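Local atomic coordinates of YopX protein domain-containing protein (Enterococcus faecalis, PDB entry 2OX7), a protein that is of unknown function but belongs to the YopX family and folds into small antiparallel beta sheets. Residues D85-A91 against D129-G135. Sequence-based numbering, arbitrary orientation.
Sequences DILVYDA and DGYLVIG
Tyr89 holds its CG trans to the backbone N (chi1 -172°) and Tyr131 swings its own back beside N (chi1 -73°), which brings the two rings together on one face of an antiparallel beta sheet. Strand 85-89 is an inner strand of this four-stranded sheet, between 101-107 and 131-136, an outermost strand within this chain, to which the contact joins it. Tyr89 and Tyr131 form a non-hydrogen-bonded pair: CD1 of Tyr89 lies over the Tyr131 ring toward its rim, 3.6 Å from CE2, with the planes turned 59° apart. Leu87 extends this face, its CD2 meeting Tyr131 CB and its CD1 Val133 CG2; it also touches Ile81 and Ile104. On the face that carries Val88, the end of the Ile134 side chain reaches in, CG2 to Val88 CG2 at 3.7 Å. Val88 also exchanges two backbone hydrogen bonds with Leu132, and Asp90 N continues the pairing to Gly130 O at 2.8 Å. Beyond the strand, Asp90 is the centre of an inverse gamma turn; its carboxylate lies against Leu132 CD1 and makes salt bridges to Lys76 and Arg99. At the far end of the Tyr89 ring, OH accepts a hydrogen bond from Asp129 N (2.9 Å), while a water 2.7 Å from that OH donates to Asp129 OD2.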
loop_
_atom_site.group_PDB
_atom_site.type_symbol
_atom_site.label_atom_id
_atom_site.label_comp_id
_atom_site.label_asym_id
_atom_site.label_seq_id
_atom_site.Cartn_x
_atom_site.Cartn_y
_atom_site.Cartn_z
ATOM N N ASP A 85 -1.862 16.860 -10.078
ATOM C CA ASP A 85 -3.104 17.420 -9.567
ATOM C C ASP A 85 -3.071 17.639 -8.076
ATOM O O ASP A 85 -2.365 16.944 -7.336
ATOM C CB ASP A 85 -4.320 16.535 -9.915
ATOM C CG ASP A 85 -4.818 16.749 -11.364
ATOM O OD1 ASP A 85 -4.515 17.803 -12.001
ATOM O OD2 ASP A 85 -5.570 15.891 -11.870
ATOM N N ILE A 86 -3.908 18.567 -7.621
ATOM C CA ILE A 86 -4.098 18.837 -6.181
ATOM C C ILE A 86 -5.543 18.566 -5.801
ATOM O O ILE A 86 -6.490 19.094 -6.458
ATOM C CB ILE A 86 -3.698 20.336 -5.850
ATOM C CG1 ILE A 86 -2.205 20.559 -6.151
ATOM C CG2 ILE A 86 -4.155 20.692 -4.399
ATOM C CD1 ILE A 86 -1.795 22.081 -6.304
ATOM N N LEU A 87 -5.743 17.681 -4.810
ATOM C CA LEU A 87 -7.110 17.274 -4.420
ATOM C C LEU A 87 -7.454 17.827 -3.054
ATOM O O LEU A 87 -6.565 17.962 -2.194
ATOM C CB LEU A 87 -7.223 15.755 -4.361
ATOM C CG LEU A 87 -7.447 15.039 -5.701
ATOM C CD1 LEU A 87 -6.360 15.266 -6.735
ATOM C CD2 LEU A 87 -7.513 13.571 -5.321
ATOM N N VAL A 88 -8.727 18.126 -2.851
ATOM C CA VAL A 88 -9.217 18.498 -1.529
ATOM C C VAL A 88 -10.390 17.637 -1.144
ATOM O O VAL A 88 -11.166 17.232 -2.013
ATOM C CB VAL A 88 -9.659 19.977 -1.455
ATOM C CG1 VAL A 88 -8.435 20.850 -1.526
ATOM C CG2 VAL A 88 -10.711 20.290 -2.516
ATOM N N TYR A 89 -10.528 17.375 0.146
ATOM C CA TYR A 89 -11.708 16.690 0.670
ATOM C C TYR A 89 -12.916 17.638 0.691
ATOM O O TYR A 89 -12.853 18.758 1.253
ATOM C CB TYR A 89 -11.406 16.183 2.087
ATOM C CG TYR A 89 -12.503 15.312 2.619
ATOM C CD1 TYR A 89 -12.766 14.073 2.052
ATOM C CD2 TYR A 89 -13.261 15.718 3.718
ATOM C CE1 TYR A 89 -13.785 13.276 2.531
ATOM C CE2 TYR A 89 -14.275 14.930 4.206
ATOM C CZ TYR A 89 -14.509 13.690 3.633
ATOM O OH TYR A 89 -15.530 12.880 4.122
ATOM N N ASP A 90 -14.018 17.203 0.099
ATOM C CA ASP A 90 -15.113 18.109 -0.229
ATOM C C ASP A 90 -16.090 18.245 0.959
ATOM O O ASP A 90 -17.295 18.039 0.838
ATOM C CB ASP A 90 -15.775 17.682 -1.544
ATOM C CG ASP A 90 -16.851 18.654 -2.012
ATOM O OD1 ASP A 90 -16.668 19.874 -1.786
ATOM O OD2 ASP A 90 -17.862 18.199 -2.618
ATOM N N ALA A 91 -15.528 18.568 2.121
ATOM C CA ALA A 91 -16.345 18.789 3.322
ATOM C C ALA A 91 -16.978 20.167 3.182
ATOM O O ALA A 91 -16.391 21.034 2.538
ATOM C CB ALA A 91 -15.485 18.693 4.566
ATOM N N ASP A 129 -17.423 12.338 2.024
ATOM C CA ASP A 129 -17.585 13.588 1.233
ATOM C C ASP A 129 -16.802 13.565 -0.099
ATOM O O ASP A 129 -17.080 14.361 -1.000
ATOM C CB ASP A 129 -17.231 14.859 2.037
ATOM C CG ASP A 129 -18.142 15.068 3.230
ATOM O OD1 ASP A 129 -19.327 14.689 3.167
ATOM O OD2 ASP A 129 -17.644 15.620 4.224
ATOM N N GLY A 130 -15.851 12.642 -0.227
ATOM C CA GLY A 130 -15.160 12.500 -1.512
ATOM C C GLY A 130 -14.140 13.619 -1.721
ATOM O O GLY A 130 -14.079 14.568 -0.928
ATOM N N TYR A 131 -13.328 13.480 -2.770
ATOM C CA TYR A 131 -12.228 14.436 -3.093
ATOM C C TYR A 131 -12.493 15.048 -4.457
ATOM O O TYR A 131 -13.031 14.382 -5.381
ATOM C CB TYR A 131 -10.814 13.763 -3.130
ATOM C CG TYR A 131 -10.332 13.440 -1.763
ATOM C CD1 TYR A 131 -9.454 14.307 -1.106
ATOM C CD2 TYR A 131 -10.834 12.336 -1.064
ATOM C CE1 TYR A 131 -9.036 14.047 0.187
ATOM C CE2 TYR A 131 -10.407 12.062 0.253
ATOM C CZ TYR A 131 -9.522 12.932 0.866
ATOM O OH TYR A 131 -9.112 12.742 2.179
ATOM N N LEU A 132 -12.014 16.270 -4.615
ATOM C CA LEU A 132 -12.155 16.992 -5.874
ATOM C C LEU A 132 -10.813 17.554 -6.317
ATOM O O LEU A 132 -10.064 18.021 -5.489
ATOM C CB LEU A 132 -13.138 18.132 -5.670
ATOM C CG LEU A 132 -14.639 17.786 -5.600
ATOM C CD1 LEU A 132 -15.451 19.058 -5.294
ATOM C CD2 LEU A 132 -15.084 17.197 -6.946
ATOM N N VAL A 133 -10.542 17.516 -7.617
ATOM C CA VAL A 133 -9.344 18.159 -8.178
ATOM C C VAL A 133 -9.618 19.680 -8.198
ATOM O O VAL A 133 -10.567 20.129 -8.848
ATOM C CB VAL A 133 -9.117 17.758 -9.607
ATOM C CG1 VAL A 133 -7.882 18.517 -10.190
ATOM C CG2 VAL A 133 -8.826 16.243 -9.698
ATOM N N ILE A 134 -8.757 20.454 -7.562
ATOM C CA ILE A 134 -8.976 21.912 -7.553
ATOM C C ILE A 134 -7.831 22.718 -8.189
ATOM O O ILE A 134 -7.800 23.947 -8.099
ATOM C CB ILE A 134 -9.297 22.396 -6.172
ATOM C CG1 ILE A 134 -8.145 22.077 -5.185
ATOM C CG2 ILE A 134 -10.717 21.942 -5.805
ATOM C CD1 ILE A 134 -8.211 22.953 -3.973
ATOM N N GLY A 135 -6.949 22.017 -8.873
ATOM C CA GLY A 135 -5.824 22.644 -9.575
ATOM C C GLY A 135 -4.654 21.694 -9.679
ATOM O O GLY A 135 -4.774 20.467 -9.436
HETATM O O HOH W 1 -16.593 13.669 6.418
#